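Chemotaxis response regulator protein-glutamate methylesterase (PDB 3SFT) probably removes methyl groups from methylglutamates of chemoreceptors and deamidates specific receptor glutamines through its C-terminal catalytic domain. Local coordinates at residues 72-86 with 97-111. Sequence-based numbering, arbitrary orientation.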
loop_
_atom_site.group_PDB
_atom_site.type_symbol
_atom_site.label_atom_id
_atom_site.label_comp_id
_atom_site.label_asym_id
_atom_site.label_seq_id
_atom_site.Cartn_x
_atom_site.Cartn_y
_atom_site.Cartn_z
ATOM N N VAL A 72 -7.686 -5.617 -10.643
ATOM C CA VAL A 72 -6.369 -5.170 -10.195
ATOM C C VAL A 72 -5.317 -5.630 -11.208
ATOM O O VAL A 72 -5.015 -6.817 -11.296
ATOM C CB VAL A 72 -6.053 -5.756 -8.808
ATOM C CG1 VAL A 72 -4.766 -5.182 -8.270
ATOM C CG2 VAL A 72 -7.205 -5.473 -7.848
ATOM N N LYS A 73 -4.739 -4.687 -11.947
ATOM C CA LYS A 73 -3.758 -5.019 -12.981
ATOM C C LYS A 73 -2.382 -4.389 -12.801
ATOM O O LYS A 73 -2.249 -3.339 -12.181
ATOM C CB LYS A 73 -4.298 -4.600 -14.355
ATOM C CG LYS A 73 -5.692 -5.128 -14.685
ATOM C CD LYS A 73 -6.098 -4.778 -16.115
ATOM C CE LYS A 73 -6.177 -3.266 -16.334
ATOM N NZ LYS A 73 -6.405 -2.907 -17.770
ATOM N N PRO A 74 -1.332 -5.048 -13.328
ATOM C CA PRO A 74 0.039 -4.532 -13.233
ATOM C C PRO A 74 0.158 -3.289 -14.123
ATOM O O PRO A 74 -0.606 -3.120 -15.075
ATOM C CB PRO A 74 0.885 -5.698 -13.758
ATOM C CG PRO A 74 -0.043 -6.412 -14.698
ATOM C CD PRO A 74 -1.345 -6.394 -13.934
ATOM N N GLY A 75 1.104 -2.416 -13.796
ATOM C CA GLY A 75 1.278 -1.191 -14.557
ATOM C C GLY A 75 0.417 -0.060 -14.014
ATOM O O GLY A 75 0.442 1.047 -14.539
ATOM N N PHE A 76 -0.356 -0.345 -12.969
ATOM C CA PHE A 76 -1.227 0.646 -12.343
ATOM C C PHE A 76 -0.926 0.810 -10.853
ATOM O O PHE A 76 -0.436 -0.111 -10.195
ATOM C CB PHE A 76 -2.696 0.236 -12.471
ATOM C CG PHE A 76 -3.242 0.314 -13.867
ATOM C CD1 PHE A 76 -3.945 1.440 -14.287
ATOM C CD2 PHE A 76 -3.085 -0.751 -14.755
ATOM C CE1 PHE A 76 -4.489 1.510 -15.572
ATOM C CE2 PHE A 76 -3.625 -0.695 -16.046
ATOM C CZ PHE A 76 -4.328 0.439 -16.453
ATOM N N VAL A 77 -1.238 1.996 -10.337
ATOM C CA VAL A 77 -1.076 2.325 -8.931
ATOM C C VAL A 77 -2.462 2.827 -8.531
ATOM O O VAL A 77 -2.961 3.815 -9.078
ATOM C CB VAL A 77 -0.002 3.421 -8.720
ATOM C CG1 VAL A 77 0.121 3.774 -7.235
ATOM C CG2 VAL A 77 1.342 2.935 -9.245
ATOM N N TYR A 78 -3.119 2.086 -7.645
ATOM C CA TYR A 78 -4.467 2.429 -7.207
ATOM C C TYR A 78 -4.517 3.095 -5.832
ATOM O O TYR A 78 -4.015 2.547 -4.855
ATOM C CB TYR A 78 -5.341 1.175 -7.191
ATOM C CG TYR A 78 -5.340 0.384 -8.482
ATOM C CD1 TYR A 78 -6.235 0.687 -9.510
ATOM C CD2 TYR A 78 -4.458 -0.681 -8.668
ATOM C CE1 TYR A 78 -6.250 -0.051 -10.691
ATOM C CE2 TYR A 78 -4.465 -1.427 -9.844
ATOM C CZ TYR A 78 -5.364 -1.106 -10.850
ATOM O OH TYR A 78 -5.380 -1.835 -12.010
ATOM N N ILE A 79 -5.131 4.274 -5.770
ATOM C CA ILE A 79 -5.269 5.015 -4.521
ATOM C C ILE A 79 -6.646 4.687 -3.940
ATOM O O ILE A 79 -7.660 4.819 -4.631
ATOM C CB ILE A 79 -5.192 6.552 -4.754
ATOM C CG1 ILE A 79 -3.911 6.935 -5.507
ATOM C CG2 ILE A 79 -5.299 7.289 -3.440
ATOM C CD1 ILE A 79 -2.619 6.409 -4.897
ATOM N N ALA A 80 -6.687 4.245 -2.686
ATOM C CA ALA A 80 -7.962 3.910 -2.054
ATOM C C ALA A 80 -8.834 5.160 -1.874
ATOM O O ALA A 80 -8.366 6.179 -1.378
ATOM C CB ALA A 80 -7.721 3.229 -0.708
ATOM N N PRO A 81 -10.098 5.114 -2.332
ATOM C CA PRO A 81 -11.009 6.254 -2.205
ATOM C C PRO A 81 -11.525 6.381 -0.769
ATOM O O PRO A 81 -11.486 5.412 -0.003
ATOM C CB PRO A 81 -12.132 5.894 -3.177
ATOM C CG PRO A 81 -12.206 4.414 -3.049
ATOM C CD PRO A 81 -10.742 4.013 -3.076
ATOM N N GLY A 82 -12.018 7.567 -0.414
ATOM C CA GLY A 82 -12.521 7.793 0.931
ATOM C C GLY A 82 -13.861 7.149 1.249
ATOM O O GLY A 82 -14.547 6.651 0.359
ATOM N N ASP A 83 -14.197 7.124 2.538
ATOM C CA ASP A 83 -15.453 6.567 3.049
ATOM C C ASP A 83 -15.592 5.043 3.053
ATOM O O ASP A 83 -16.520 4.511 3.666
ATOM C CB ASP A 83 -16.653 7.184 2.316
ATOM C CG ASP A 83 -16.760 8.687 2.521
ATOM O OD1 ASP A 83 -16.697 9.129 3.692
ATOM O OD2 ASP A 83 -16.914 9.416 1.514
ATOM N N PHE A 84 -14.683 4.343 2.379
ATOM C CA PHE A 84 -14.748 2.879 2.310
ATOM C C PHE A 84 -13.402 2.211 2.575
ATOM O O PHE A 84 -12.347 2.812 2.375
ATOM C CB PHE A 84 -15.182 2.412 0.910
ATOM C CG PHE A 84 -16.521 2.928 0.457
ATOM C CD1 PHE A 84 -17.688 2.241 0.768
ATOM C CD2 PHE A 84 -16.606 4.058 -0.354
ATOM C CE1 PHE A 84 -18.926 2.670 0.270
ATOM C CE2 PHE A 84 -17.834 4.495 -0.854
ATOM C CZ PHE A 84 -18.995 3.801 -0.543
ATOM N N HIS A 85 -13.456 0.968 3.042
ATOM C CA HIS A 85 -12.254 0.163 3.247
ATOM C C HIS A 85 -12.107 -0.488 1.876
ATOM O O HIS A 85 -13.107 -0.882 1.267
ATOM C CB HIS A 85 -12.478 -0.928 4.294
ATOM C CG HIS A 85 -12.396 -0.440 5.706
ATOM N ND1 HIS A 85 -11.331 0.292 6.178
ATOM C CD2 HIS A 85 -13.242 -0.594 6.752
ATOM C CE1 HIS A 85 -11.523 0.572 7.456
ATOM N NE2 HIS A 85 -12.675 0.046 7.827
ATOM N N LEU A 86 -10.887 -0.530 1.357
ATOM C CA LEU A 86 -10.646 -1.122 0.048
ATOM C C LEU A 86 -10.309 -2.608 0.144
ATOM O O LEU A 86 -9.232 -2.986 0.611
ATOM C CB LEU A 86 -9.522 -0.373 -0.666
ATOM C CG LEU A 86 -9.191 -0.842 -2.082
ATOM C CD1 LEU A 86 -10.399 -0.644 -2.989
ATOM C CD2 LEU A 86 -7.992 -0.062 -2.608
ATOM N N PHE A 97 -11.274 -5.294 -6.944
ATOM C CA PHE A 97 -11.454 -4.452 -5.767
ATOM C C PHE A 97 -12.921 -4.458 -5.357
ATOM O O PHE A 97 -13.807 -4.730 -6.165
ATOM C CB PHE A 97 -11.116 -2.988 -6.080
ATOM C CG PHE A 97 -9.660 -2.715 -6.287
ATOM C CD1 PHE A 97 -8.745 -2.922 -5.260
ATOM C CD2 PHE A 97 -9.206 -2.201 -7.496
ATOM C CE1 PHE A 97 -7.398 -2.619 -5.432
ATOM C CE2 PHE A 97 -7.864 -1.895 -7.679
ATOM C CZ PHE A 97 -6.956 -2.105 -6.638
ATOM N N PHE A 98 -13.168 -4.151 -4.094
ATOM C CA PHE A 98 -14.528 -4.016 -3.600
ATOM C C PHE A 98 -14.506 -3.002 -2.472
ATOM O O PHE A 98 -13.539 -2.930 -1.709
ATOM C CB PHE A 98 -15.186 -5.353 -3.205
ATOM C CG PHE A 98 -14.642 -5.985 -1.950
ATOM C CD1 PHE A 98 -15.090 -5.579 -0.698
ATOM C CD2 PHE A 98 -13.751 -7.051 -2.028
ATOM C CE1 PHE A 98 -14.662 -6.229 0.460
ATOM C CE2 PHE A 98 -13.318 -7.709 -0.878
ATOM C CZ PHE A 98 -13.777 -7.297 0.368
ATOM N N LEU A 99 -15.509 -2.132 -2.462
ATOM C CA LEU A 99 -15.610 -1.100 -1.448
ATOM C C LEU A 99 -16.462 -1.589 -0.290
ATOM O O LEU A 99 -17.659 -1.835 -0.428
ATOM C CB LEU A 99 -16.164 0.191 -2.058
ATOM C CG LEU A 99 -15.276 0.795 -3.153
ATOM C CD1 LEU A 99 -15.897 2.066 -3.703
ATOM C CD2 LEU A 99 -13.886 1.080 -2.598
ATOM N N ASP A 100 -15.805 -1.768 0.845
ATOM C CA ASP A 100 -16.443 -2.262 2.051
ATOM C C ASP A 100 -16.736 -1.106 3.005
ATOM O O ASP A 100 -15.909 -0.209 3.178
ATOM C CB ASP A 100 -15.513 -3.293 2.699
ATOM C CG ASP A 100 -16.093 -3.911 3.944
ATOM O OD1 ASP A 100 -16.801 -4.934 3.834
ATOM O OD2 ASP A 100 -15.818 -3.377 5.033
ATOM N N LYS A 101 -17.916 -1.117 3.618
ATOM C CA LYS A 101 -18.274 -0.044 4.539
ATOM C C LYS A 101 -18.420 -0.480 5.989
ATOM O O LYS A 101 -19.277 0.029 6.713
ATOM C CB LYS A 101 -19.531 0.694 4.068
ATOM C CG LYS A 101 -19.292 2.190 3.894
ATOM C CD LYS A 101 -20.572 2.952 3.588
ATOM C CE LYS A 101 -20.278 4.283 2.905
ATOM N NZ LYS A 101 -19.189 5.030 3.586
ATOM N N SER A 102 -17.572 -1.411 6.419
ATOM C CA SER A 102 -17.609 -1.870 7.801
ATOM C C SER A 102 -17.003 -0.787 8.698
ATOM O O SER A 102 -16.486 0.215 8.203
ATOM C CB SER A 102 -16.871 -3.204 7.967
ATOM O OG SER A 102 -15.495 -3.089 7.652
ATOM N N ASP A 103 -17.066 -1.000 10.008
ATOM C CA ASP A 103 -16.558 -0.042 10.991
ATOM C C ASP A 103 -15.133 0.447 10.766
ATOM O O ASP A 103 -14.313 -0.246 10.173
ATOM C CB ASP A 103 -16.663 -0.627 12.402
ATOM C CG ASP A 103 -18.095 -0.753 12.888
ATOM O OD1 ASP A 103 -19.013 -0.229 12.220
ATOM O OD2 ASP A 103 -18.301 -1.373 13.953
ATOM N N LYS A 104 -14.854 1.644 11.271
ATOM C CA LYS A 104 -13.537 2.238 11.163
ATOM C C LYS A 104 -12.547 1.419 11.998
ATOM O O LYS A 104 -12.894 0.924 13.073
ATOM C CB LYS A 104 -13.578 3.696 11.643
ATOM C CG LYS A 104 -14.360 4.630 10.722
ATOM C CD LYS A 104 -14.389 6.056 11.254
ATOM C CE LYS A 104 -15.185 6.947 10.317
ATOM N NZ LYS A 104 -15.335 8.330 10.842
ATOM N N ILE A 105 -11.352 1.198 11.460
ATOM C CA ILE A 105 -10.311 0.464 12.151
ATOM C C ILE A 105 -9.394 1.609 12.557
ATOM O O ILE A 105 -8.552 2.034 11.758
ATOM C CB ILE A 105 -9.630 -0.522 11.182
ATOM C CG1 ILE A 105 -10.639 -1.572 10.716
ATOM C CG2 ILE A 105 -8.420 -1.167 11.831
ATOM C CD1 ILE A 105 -10.129 -2.474 9.581
ATOM N N ASN A 106 -9.531 2.015 13.827
ATOM C CA ASN A 106 -8.868 3.155 14.484
ATOM C C ASN A 106 -10.043 4.097 14.281
ATOM O O ASN A 106 -11.187 3.691 14.485
ATOM C CB ASN A 106 -7.654 3.717 13.704
ATOM C CG ASN A 106 -6.560 2.701 13.483
ATOM O OD1 ASN A 106 -6.482 1.686 14.181
ATOM N ND2 ASN A 106 -5.740 2.940 12.468
ATOM N N ASN A 107 -9.791 5.360 13.956
ATOM C CA ASN A 107 -10.893 6.266 13.638
ATOM C C ASN A 107 -10.554 6.556 12.181
ATOM O O ASN A 107 -10.623 7.692 11.706
ATOM C CB ASN A 107 -10.858 7.544 14.484
ATOM C CG ASN A 107 -12.085 8.416 14.246
ATOM O OD1 ASN A 107 -13.224 7.948 14.343
ATOM N ND2 ASN A 107 -11.859 9.685 13.902
ATOM N N VAL A 108 -10.150 5.489 11.494
ATOM C CA VAL A 108 -9.718 5.545 10.106
ATOM C C VAL A 108 -10.407 4.549 9.181
ATOM O O VAL A 108 -10.619 3.389 9.536
ATOM C CB VAL A 108 -8.182 5.319 10.034
ATOM C CG1 VAL A 108 -7.729 5.058 8.617
ATOM C CG2 VAL A 108 -7.441 6.525 10.607
ATOM N N ARG A 109 -10.718 5.027 7.979
ATOM C CA ARG A 109 -11.350 4.242 6.923
ATOM C C ARG A 109 -11.208 5.044 5.631
ATOM O O ARG A 109 -11.721 6.156 5.530
ATOM C CB ARG A 109 -12.832 3.985 7.230
ATOM C CG ARG A 109 -13.552 3.158 6.170
ATOM C CD ARG A 109 -15.001 2.894 6.539
ATOM N NE ARG A 109 -15.787 4.124 6.601
ATOM C CZ ARG A 109 -16.959 4.231 7.220
ATOM N NH1 ARG A 109 -17.486 3.179 7.833
ATOM N NH2 ARG A 109 -17.596 5.396 7.246
ATOM N N PRO A 110 -10.511 4.490 4.623
ATOM C CA PRO A 110 -9.859 3.176 4.614
ATOM C C PRO A 110 -8.660 3.027 5.552
ATOM O O PRO A 110 -7.940 3.987 5.821
ATOM C CB PRO A 110 -9.419 3.029 3.158
ATOM C CG PRO A 110 -9.091 4.449 2.778
ATOM C CD PRO A 110 -10.281 5.194 3.347
ATOM N N ALA A 111 -8.484 1.811 6.058
ATOM C CA ALA A 111 -7.364 1.461 6.933
ATOM C C ALA A 111 -6.540 0.479 6.116
ATOM O O ALA A 111 -7.100 -0.440 5.517
ATOM C CB ALA A 111 -7.865 0.776 8.192
HETATM O O HOH W 1 -12.129 8.405 4.223
HETATM O O HOH W 2 -8.551 -0.284 3.301
#
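With CG anti to its carbonyl carbon (chi1 -80°), His85 swings its imidazole into the loop 101-111, where Arg109, extended through CG (chi1 -180°), lays that methylene over the centre of one ring face, 3.5 Å above its plane. Both His85 nitrogens are used in the ring plane: NE2 donates to Asp103 O (2.9 Å), tilted out of that carbonyl's plane, and ND1 accepts from Ala111 N (3.2 Å), which fixes the ring's rotation. A leucine in place of His85 would probably leave Ala111 N and Asp103 O without these partners and the loop less firmly tied to the strand. The backbones of His85 and Asp100 form an antiparallel hydrogen-bonded pair. Asp100 OD2 accepts from Ser102 N, an Asx turn, and also from Ser102 OG. Lys101 runs along the Phe84 ring, its NZ over one face in a cation-pi contact and bonded to Asp83 O (2.7 Å); Leu99 CB covers the opposite face. Phe97 turns its edge to the Tyr78 face, planes at 70°, while Val72 CG2 sits over a face of the Phe97 ring. The hairpin 85-91/94-100 packs through Leu86 and Phe97 on strand 37-41, the ring of Phe114 of helix 112-123 meets that of His85, the planes nearly parallel, and Ala111, N-cap of that helix, lies beside the predicted active-site Asp138.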